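Local coordinates for protein glucose-6-phosphate 1-dehydrogenase (Kluyveromyces lactis, PDB 7E6I) that catalyses the NADP-dependent oxidation of glucose 6-phosphate to 6-phosphogluconolactone, the first and probably rate-limiting step of the oxidative pentose phosphate pathway, at residues 45-50 and 95-100; 205-210 and 348-353. All blocks are in the same frame, centred on the assembly; numbering follows the deposited sequence.

Interaction 1 (45-50 and 95-100); sequences IGYARS and EGYLEL
Tyr47 and Ile45 of strand 45-48 face Gly96, Tyr97 and Leu100 of helix 95-100, the two segments running nearly antiparallel at 168° with their axes 10.8 Å apart. This is a helix lying against the parallel sheet of the Rossmann-type NADP-binding domain. Tyr47 reaches furthest across. Its CG is anti to the backbone N (chi1 -176°), which carries the ring out toward the helix. The phenol oxygen ends over the backbone of Gly96, with OH 3.3 Å from Gly96 CA. The lack of a side chain at Gly96 leaves room for that oxygen. The carbonyl of Gly96 lies at the edge of the Tyr47 ring. The ring of Tyr97 stands obliquely to that of Tyr47, with centroids 5.6 Å apart and planes at 35°. Leu100 fills the next turn of the helix. Its two methyls divide the work: Leu100 CD1 meets Ile45 CG2 at 3.8 Å, and Leu100 CD2 approaches Tyr47 CD2 at 4.2 Å. Phe14 of strand 10-14 also meets the Tyr47 ring. The strand leads into Arg49, which probably binds NADP(+). Both phenol oxygens are bonded elsewhere, Tyr47 OH to Pro90 O and Tyr97 OH to Tyr91 O. The contact is buried. With no hydrogen bond between the segments, it is held by packing, and the loop after strand 84-88 takes both phenol oxygens.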
ATOM      1  N   ILE A  45      12.143 -17.050 -13.907  1.00 48.49           N
ATOM      2  CA  ILE A  45      12.535 -18.254 -13.172  1.00 48.35           C
ATOM      3  C   ILE A  45      11.840 -18.262 -11.813  1.00 48.81           C
ATOM      4  O   ILE A  45      12.026 -17.335 -11.010  1.00 45.58           O
ATOM      5  CB  ILE A  45      14.053 -18.330 -12.968  1.00 44.87           C
ATOM      6  CG1 ILE A  45      14.806 -18.282 -14.293  1.00 46.65           C
ATOM      7  CG2 ILE A  45      14.407 -19.571 -12.196  1.00 46.58           C
ATOM      8  CD1 ILE A  45      16.301 -18.171 -14.100  1.00 42.91           C
ATOM      9  N   GLY A  46      11.090 -19.321 -11.536  1.00 48.06           N
ATOM     10  CA  GLY A  46      10.485 -19.516 -10.242  1.00 47.73           C
ATOM     11  C   GLY A  46      11.301 -20.488  -9.413  1.00 50.20           C
ATOM     12  O   GLY A  46      11.561 -21.608  -9.842  1.00 56.38           O
ATOM     13  N   TYR A  47      11.688 -20.055  -8.216  1.00 47.72           N
ATOM     14  CA  TYR A  47      12.514 -20.836  -7.302  1.00 47.94           C
ATOM     15  C   TYR A  47      11.740 -21.095  -6.015  1.00 49.59           C
ATOM     16  O   TYR A  47      11.132 -20.175  -5.458  1.00 48.12           O
ATOM     17  CB  TYR A  47      13.830 -20.086  -7.012  1.00 44.75           C
ATOM     18  CG  TYR A  47      14.874 -20.785  -6.154  1.00 47.09           C
ATOM     19  CD1 TYR A  47      14.657 -21.022  -4.804  1.00 48.22           C
ATOM     20  CD2 TYR A  47      16.104 -21.152  -6.686  1.00 49.26           C
ATOM     21  CE1 TYR A  47      15.621 -21.639  -4.021  1.00 49.19           C
ATOM     22  CE2 TYR A  47      17.072 -21.769  -5.910  1.00 49.01           C
ATOM     23  CZ  TYR A  47      16.827 -22.008  -4.582  1.00 49.29           C
ATOM     24  OH  TYR A  47      17.790 -22.625  -3.810  1.00 49.49           O
ATOM     25  N   ALA A  48      11.766 -22.349  -5.548  1.00 50.71           N
ATOM     26  CA  ALA A  48      11.190 -22.754  -4.263  1.00 51.64           C
ATOM     27  C   ALA A  48      11.745 -24.131  -3.888  1.00 52.97           C
ATOM     28  O   ALA A  48      12.442 -24.776  -4.677  1.00 54.26           O
ATOM     29  CB  ALA A  48       9.656 -22.764  -4.298  1.00 48.79           C
ATOM     30  N   ARG A  49      11.444 -24.565  -2.658  1.00 52.11           N
ATOM     31  CA  ARG A  49      12.014 -25.811  -2.147  1.00 54.94           C
ATOM     32  C   ARG A  49      11.373 -27.035  -2.790  1.00 53.61           C
ATOM     33  O   ARG A  49      12.071 -28.005  -3.102  1.00 54.51           O
ATOM     34  CB  ARG A  49      11.879 -25.881  -0.621  1.00 57.33           C
ATOM     35  CG  ARG A  49      12.212 -24.565   0.110  1.00 56.86           C
ATOM     36  CD  ARG A  49      11.278 -24.225   1.305  1.00 58.33           C
ATOM     37  NE  ARG A  49       9.850 -24.447   1.065  1.00 68.38           N
ATOM     38  CZ  ARG A  49       9.031 -23.670   0.340  1.00 67.76           C
ATOM     39  NH1 ARG A  49       9.498 -22.584  -0.283  1.00 54.91           N
ATOM     40  NH2 ARG A  49       7.760 -23.976   0.182  1.00 71.62           N
ATOM     41  N   SER A  50      10.055 -27.014  -2.991  1.00 55.86           N
ATOM     42  CA  SER A  50       9.359 -28.162  -3.558  1.00 56.37           C
ATOM     43  C   SER A  50       9.919 -28.505  -4.931  1.00 57.55           C
ATOM     44  O   SER A  50      10.549 -27.689  -5.604  1.00 58.68           O
ATOM     45  CB  SER A  50       7.861 -27.903  -3.707  1.00 58.64           C
ATOM     46  OG  SER A  50       7.220 -27.753  -2.457  1.00 64.72           O
ATOM     47  N   GLU A  95      23.852 -24.623  -2.594  1.00 61.74           N
ATOM     48  CA  GLU A  95      23.822 -25.423  -3.819  1.00 62.18           C
ATOM     49  C   GLU A  95      22.723 -24.954  -4.756  1.00 59.21           C
ATOM     50  O   GLU A  95      22.901 -24.970  -5.980  1.00 61.11           O
ATOM     51  CB  GLU A  95      23.649 -26.915  -3.509  1.00 64.60           C
ATOM     52  CG  GLU A  95      22.430 -27.276  -2.683  1.00 63.37           C
ATOM     53  CD  GLU A  95      22.750 -27.310  -1.204  1.00 71.56           C
ATOM     54  OE1 GLU A  95      21.843 -27.645  -0.398  1.00 71.70           O
ATOM     55  OE2 GLU A  95      23.916 -26.998  -0.854  1.00 71.88           O
ATOM     56  N   GLY A  96      21.582 -24.542  -4.207  1.00 58.26           N
ATOM     57  CA  GLY A  96      20.525 -24.022  -5.054  1.00 56.99           C
ATOM     58  C   GLY A  96      20.941 -22.759  -5.779  1.00 55.55           C
ATOM     59  O   GLY A  96      20.683 -22.606  -6.977  1.00 55.28           O
ATOM     60  N   TYR A  97      21.618 -21.851  -5.070  1.00 54.34           N
ATOM     61  CA  TYR A  97      22.004 -20.574  -5.665  1.00 56.61           C
ATOM     62  C   TYR A  97      23.099 -20.757  -6.706  1.00 54.97           C
ATOM     63  O   TYR A  97      23.085 -20.093  -7.749  1.00 53.62           O
ATOM     64  CB  TYR A  97      22.429 -19.601  -4.564  1.00 52.47           C
ATOM     65  CG  TYR A  97      21.287 -19.338  -3.607  1.00 54.10           C
ATOM     66  CD1 TYR A  97      20.985 -20.240  -2.592  1.00 52.11           C
ATOM     67  CD2 TYR A  97      20.483 -18.214  -3.744  1.00 50.83           C
ATOM     68  CE1 TYR A  97      19.931 -20.026  -1.729  1.00 50.95           C
ATOM     69  CE2 TYR A  97      19.422 -17.984  -2.878  1.00 52.80           C
ATOM     70  CZ  TYR A  97      19.151 -18.895  -1.871  1.00 51.83           C
ATOM     71  OH  TYR A  97      18.099 -18.671  -1.007  1.00 48.88           O
ATOM     72  N   LEU A  98      24.036 -21.673  -6.459  1.00 55.33           N
ATOM     73  CA  LEU A  98      25.054 -21.955  -7.462  1.00 53.16           C
ATOM     74  C   LEU A  98      24.438 -22.606  -8.692  1.00 54.77           C
ATOM     75  O   LEU A  98      24.807 -22.277  -9.824  1.00 56.13           O
ATOM     76  CB  LEU A  98      26.147 -22.833  -6.867  1.00 54.27           C
ATOM     77  CG  LEU A  98      26.875 -22.128  -5.723  1.00 56.89           C
ATOM     78  CD1 LEU A  98      27.682 -23.109  -4.897  1.00 54.39           C
ATOM     79  CD2 LEU A  98      27.746 -21.002  -6.266  1.00 56.86           C
ATOM     80  N   GLU A  99      23.481 -23.512  -8.495  1.00 52.91           N
ATOM     81  CA  GLU A  99      22.754 -24.046  -9.643  1.00 56.59           C
ATOM     82  C   GLU A  99      22.004 -22.939 -10.381  1.00 57.47           C
ATOM     83  O   GLU A  99      22.018 -22.890 -11.616  1.00 57.62           O
ATOM     84  CB  GLU A  99      21.797 -25.153  -9.192  1.00 60.98           C
ATOM     85  CG  GLU A  99      22.482 -26.459  -8.779  1.00 62.06           C
ATOM     86  CD  GLU A  99      21.593 -27.365  -7.920  1.00 72.11           C
ATOM     87  OE1 GLU A  99      20.437 -26.973  -7.618  1.00 70.78           O
ATOM     88  OE2 GLU A  99      22.056 -28.475  -7.544  1.00 75.81           O
ATOM     89  N   LEU A 100      21.356 -22.031  -9.640  1.00 55.24           N
ATOM     90  CA  LEU A 100      20.688 -20.894 -10.270  1.00 54.62           C
ATOM     91  C   LEU A 100      21.690 -19.979 -10.965  1.00 53.39           C
ATOM     92  O   LEU A 100      21.455 -19.542 -12.097  1.00 54.15           O
ATOM     93  CB  LEU A 100      19.872 -20.122  -9.228  1.00 53.93           C
ATOM     94  CG  LEU A 100      18.987 -18.942  -9.658  1.00 48.92           C
ATOM     95  CD1 LEU A 100      17.802 -19.363 -10.523  1.00 41.53           C
ATOM     96  CD2 LEU A 100      18.504 -18.189  -8.432  1.00 46.28           C
TER

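Interaction 2 (205-210 and 348-353); sequences AAWNKE and IRIQFR
Arg353, just past the end of strand 348-352, reaches back to the loop 205-210, which leads into the neighbouring strand 212-220 of the large mixed sheet of the C-terminal domain. The polar part of the contact is this one arginine. It grips Lys209 O side-on with two nitrogens. Arg353 NE is 2.9 Å from Lys209 O and Arg353 NH2 is 3.0 Å from it. The NH2 bond lies in the carbonyl plane, while NE is tilted 23° from it. The side chain is extended from CG to NE, which carries the guanidinium out to the loop. Arg353 CD also packs on Glu210 O. An alanine at Arg353 would remove both donors and is likely to leave Lys209 O without these partners and the loop less firmly tied to the strand end. Within the loop, Lys209 NZ forms a salt bridge with Glu210 OE2 and also bonds to Glu326 O, and Asn208 ND2 bonds to Ala205 O. The apolar part joins Ile350 to Trp207 and Phe352 to Ala206. Ile350 CD1 meets the six-membered ring of Trp207 obliquely, 3.3 Å from Trp207 CH2, the two side chains crossing at about a right angle. Trp207 is the centre of an inverse gamma turn, and its NE1 bonds to Leu253 O. Phe352 turns one edge to Ala206, whose carbonyl oxygen lies in the ring plane. Within the strand, Ile350 CG2 supports that ring, 3.7 Å above one face and offset toward its rim. On the loop side, Ala206 CB is 3.9 Å from Phe352 CE1.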
ATOM      1  N   ALA A 205      -3.299  26.192  -3.343  1.00 19.79           N
ATOM      2  CA  ALA A 205      -3.394  27.450  -2.615  1.00 24.57           C
ATOM      3  C   ALA A 205      -4.177  27.304  -1.325  1.00 24.33           C
ATOM      4  O   ALA A 205      -4.036  28.146  -0.433  1.00 26.01           O
ATOM      5  CB  ALA A 205      -4.060  28.521  -3.480  1.00 19.87           C
ATOM      6  N   ALA A 206      -4.998  26.261  -1.209  1.00 20.31           N
ATOM      7  CA  ALA A 206      -5.873  26.044  -0.066  1.00 23.36           C
ATOM      8  C   ALA A 206      -5.359  24.951   0.853  1.00 22.34           C
ATOM      9  O   ALA A 206      -6.007  24.640   1.857  1.00 20.18           O
ATOM     10  CB  ALA A 206      -7.286  25.682  -0.546  1.00 17.46           C
ATOM     11  N   TRP A 207      -4.220  24.355   0.517  1.00 19.40           N
ATOM     12  CA  TRP A 207      -3.761  23.111   1.130  1.00 22.48           C
ATOM     13  C   TRP A 207      -2.850  23.440   2.309  1.00 22.07           C
ATOM     14  O   TRP A 207      -1.636  23.207   2.292  1.00 21.76           O
ATOM     15  CB  TRP A 207      -3.040  22.267   0.098  1.00 19.07           C
ATOM     16  CG  TRP A 207      -3.097  20.826   0.349  1.00 22.57           C
ATOM     17  CD1 TRP A 207      -2.244  20.083   1.123  1.00 20.38           C
ATOM     18  CD2 TRP A 207      -4.036  19.910  -0.208  1.00 20.10           C
ATOM     19  NE1 TRP A 207      -2.608  18.765   1.081  1.00 20.69           N
ATOM     20  CE2 TRP A 207      -3.707  18.631   0.271  1.00 21.15           C
ATOM     21  CE3 TRP A 207      -5.133  20.049  -1.057  1.00 21.93           C
ATOM     22  CZ2 TRP A 207      -4.438  17.493  -0.071  1.00 21.82           C
ATOM     23  CZ3 TRP A 207      -5.857  18.910  -1.400  1.00 24.35           C
ATOM     24  CH2 TRP A 207      -5.508  17.655  -0.900  1.00 20.05           C
ATOM     25  N   ASN A 208      -3.460  24.000   3.348  1.00 17.92           N
ATOM     26  CA  ASN A 208      -2.682  24.554   4.445  1.00 23.27           C
ATOM     27  C   ASN A 208      -3.631  24.774   5.613  1.00 23.78           C
ATOM     28  O   ASN A 208      -4.857  24.741   5.457  1.00 22.02           O
ATOM     29  CB  ASN A 208      -1.982  25.861   4.020  1.00 20.74           C
ATOM     30  CG  ASN A 208      -2.926  26.805   3.284  1.00 22.66           C
ATOM     31  OD1 ASN A 208      -3.993  27.158   3.810  1.00 21.88           O
ATOM     32  ND2 ASN A 208      -2.567  27.188   2.053  1.00 18.28           N
ATOM     33  N   LYS A 209      -3.046  25.015   6.788  1.00 19.92           N
ATOM     34  CA  LYS A 209      -3.842  25.252   7.982  1.00 22.65           C
ATOM     35  C   LYS A 209      -4.745  26.472   7.855  1.00 25.44           C
ATOM     36  O   LYS A 209      -5.721  26.584   8.605  1.00 22.97           O
ATOM     37  CB  LYS A 209      -2.927  25.396   9.195  1.00 23.96           C
ATOM     38  CG  LYS A 209      -2.165  26.697   9.252  1.00 24.90           C
ATOM     39  CD  LYS A 209      -0.989  26.612  10.220  1.00 28.07           C
ATOM     40  CE  LYS A 209      -0.361  27.991  10.412  1.00 24.94           C
ATOM     41  NZ  LYS A 209       0.380  28.418   9.204  1.00 29.21           N
ATOM     42  N   GLU A 210      -4.447  27.396   6.939  1.00 24.69           N
ATOM     43  CA  GLU A 210      -5.305  28.565   6.791  1.00 25.53           C
ATOM     44  C   GLU A 210      -6.641  28.211   6.149  1.00 26.19           C
ATOM     45  O   GLU A 210      -7.598  28.972   6.291  1.00 24.52           O
ATOM     46  CB  GLU A 210      -4.591  29.658   5.974  1.00 25.41           C
ATOM     47  CG  GLU A 210      -3.454  30.384   6.733  1.00 25.45           C
ATOM     48  CD  GLU A 210      -2.156  29.562   6.826  1.00 29.93           C
ATOM     49  OE1 GLU A 210      -1.904  28.726   5.933  1.00 29.45           O
ATOM     50  OE2 GLU A 210      -1.386  29.746   7.798  1.00 30.93           O
ATOM     51  N   ILE A 348     -10.274   9.475   1.022  1.00 22.38           N
ATOM     52  CA  ILE A 348      -9.675  10.665   1.621  1.00 21.66           C
ATOM     53  C   ILE A 348     -10.743  11.743   1.682  1.00 21.67           C
ATOM     54  O   ILE A 348     -11.395  12.026   0.675  1.00 20.30           O
ATOM     55  CB  ILE A 348      -8.480  11.175   0.796  1.00 23.30           C
ATOM     56  CG1 ILE A 348      -7.358  10.145   0.735  1.00 19.97           C
ATOM     57  CG2 ILE A 348      -8.008  12.538   1.313  1.00 20.09           C
ATOM     58  CD1 ILE A 348      -6.502  10.340  -0.499  1.00 20.29           C
ATOM     59  N   ARG A 349     -10.893  12.387   2.832  1.00 22.29           N
ATOM     60  CA  ARG A 349     -11.901  13.436   2.973  1.00 21.72           C
ATOM     61  C   ARG A 349     -11.241  14.654   3.589  1.00 22.19           C
ATOM     62  O   ARG A 349     -10.662  14.567   4.676  1.00 22.08           O
ATOM     63  CB  ARG A 349     -13.074  12.968   3.835  1.00 24.14           C
ATOM     64  CG  ARG A 349     -14.288  13.890   3.833  1.00 28.35           C
ATOM     65  CD  ARG A 349     -15.420  13.259   4.641  1.00 33.48           C
ATOM     66  NE  ARG A 349     -15.964  12.118   3.919  1.00 34.98           N
ATOM     67  CZ  ARG A 349     -16.899  12.238   2.984  1.00 38.59           C
ATOM     68  NH1 ARG A 349     -17.402  13.449   2.700  1.00 33.15           N
ATOM     69  NH2 ARG A 349     -17.330  11.158   2.334  1.00 35.61           N
ATOM     70  N   ILE A 350     -11.337  15.785   2.908  1.00 21.41           N
ATOM     71  CA  ILE A 350     -10.714  17.012   3.366  1.00 22.29           C
ATOM     72  C   ILE A 350     -11.801  18.070   3.449  1.00 22.54           C
ATOM     73  O   ILE A 350     -12.499  18.314   2.463  1.00 23.26           O
ATOM     74  CB  ILE A 350      -9.575  17.441   2.428  1.00 20.25           C
ATOM     75  CG1 ILE A 350      -8.409  16.475   2.638  1.00 21.59           C
ATOM     76  CG2 ILE A 350      -9.169  18.866   2.728  1.00 19.92           C
ATOM     77  CD1 ILE A 350      -7.374  16.512   1.603  1.00 23.10           C
ATOM     78  N   GLN A 351     -11.985  18.650   4.630  1.00 20.71           N
ATOM     79  CA  GLN A 351     -12.968  19.703   4.833  1.00 23.75           C
ATOM     80  C   GLN A 351     -12.258  21.044   4.940  1.00 23.55           C
ATOM     81  O   GLN A 351     -11.291  21.181   5.698  1.00 22.85           O
ATOM     82  CB  GLN A 351     -13.805  19.475   6.089  1.00 21.38           C
ATOM     83  CG  GLN A 351     -15.082  20.262   6.024  1.00 25.95           C
ATOM     84  CD  GLN A 351     -16.049  19.964   7.151  1.00 27.40           C
ATOM     85  OE1 GLN A 351     -15.669  19.963   8.306  1.00 24.35           O
ATOM     86  NE2 GLN A 351     -17.311  19.727   6.810  1.00 27.43           N
ATOM     87  N   PHE A 352     -12.747  22.029   4.198  1.00 18.44           N
ATOM     88  CA  PHE A 352     -12.122  23.343   4.188  1.00 25.29           C
ATOM     89  C   PHE A 352     -12.825  24.299   5.145  1.00 24.72           C
ATOM     90  O   PHE A 352     -13.958  24.072   5.575  1.00 22.71           O
ATOM     91  CB  PHE A 352     -12.098  23.891   2.762  1.00 22.07           C
ATOM     92  CG  PHE A 352     -11.238  23.072   1.841  1.00 22.18           C
ATOM     93  CD1 PHE A 352      -9.873  23.321   1.740  1.00 20.43           C
ATOM     94  CD2 PHE A 352     -11.777  22.022   1.112  1.00 21.11           C
ATOM     95  CE1 PHE A 352      -9.066  22.557   0.907  1.00 19.62           C
ATOM     96  CE2 PHE A 352     -10.971  21.256   0.277  1.00 20.56           C
ATOM     97  CZ  PHE A 352      -9.623  21.526   0.173  1.00 17.46           C
ATOM     98  N   ARG A 353     -12.117  25.363   5.506  1.00 28.52           N
ATOM     99  CA  ARG A 353     -12.631  26.315   6.483  1.00 30.15           C
ATOM    100  C   ARG A 353     -13.668  27.235   5.863  1.00 33.29           C
ATOM    101  O   ARG A 353     -13.668  27.485   4.658  1.00 37.04           O
ATOM    102  CB  ARG A 353     -11.510  27.169   7.054  1.00 26.41           C
ATOM    103  CG  ARG A 353     -10.656  26.467   8.035  1.00 26.97           C
ATOM    104  CD  ARG A 353      -9.655  27.427   8.640  1.00 26.18           C
ATOM    105  NE  ARG A 353      -8.539  26.684   9.208  1.00 29.52           N
ATOM    106  CZ  ARG A 353      -8.555  26.080  10.395  1.00 32.11           C
ATOM    107  NH1 ARG A 353      -9.642  26.147  11.172  1.00 32.73           N
ATOM    108  NH2 ARG A 353      -7.475  25.414  10.805  1.00 31.08           N
TER

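Overall arrangement
Interaction 1 closes in the chain before interaction 2 opens. The two lie on opposite sides of the chain's centre, with their centres about 52 Å apart and nearest atoms about 35 Å apart, so they do not touch. They belong to different domains and share no strand or helix. Residues 45-50 and 95-100 join strand 43-48 of the parallel sheet to helix 94-110. Residues 205-210 and 348-353 join a loop to strand 345-352 of the mixed sheet. Each includes an arginine that probably binds NADP(+), Arg49 at the first site and Arg349 at the second. One contact thus belongs to the NADP-binding domain and the other to the C-terminal domain, each beside a probable NADP(+) site.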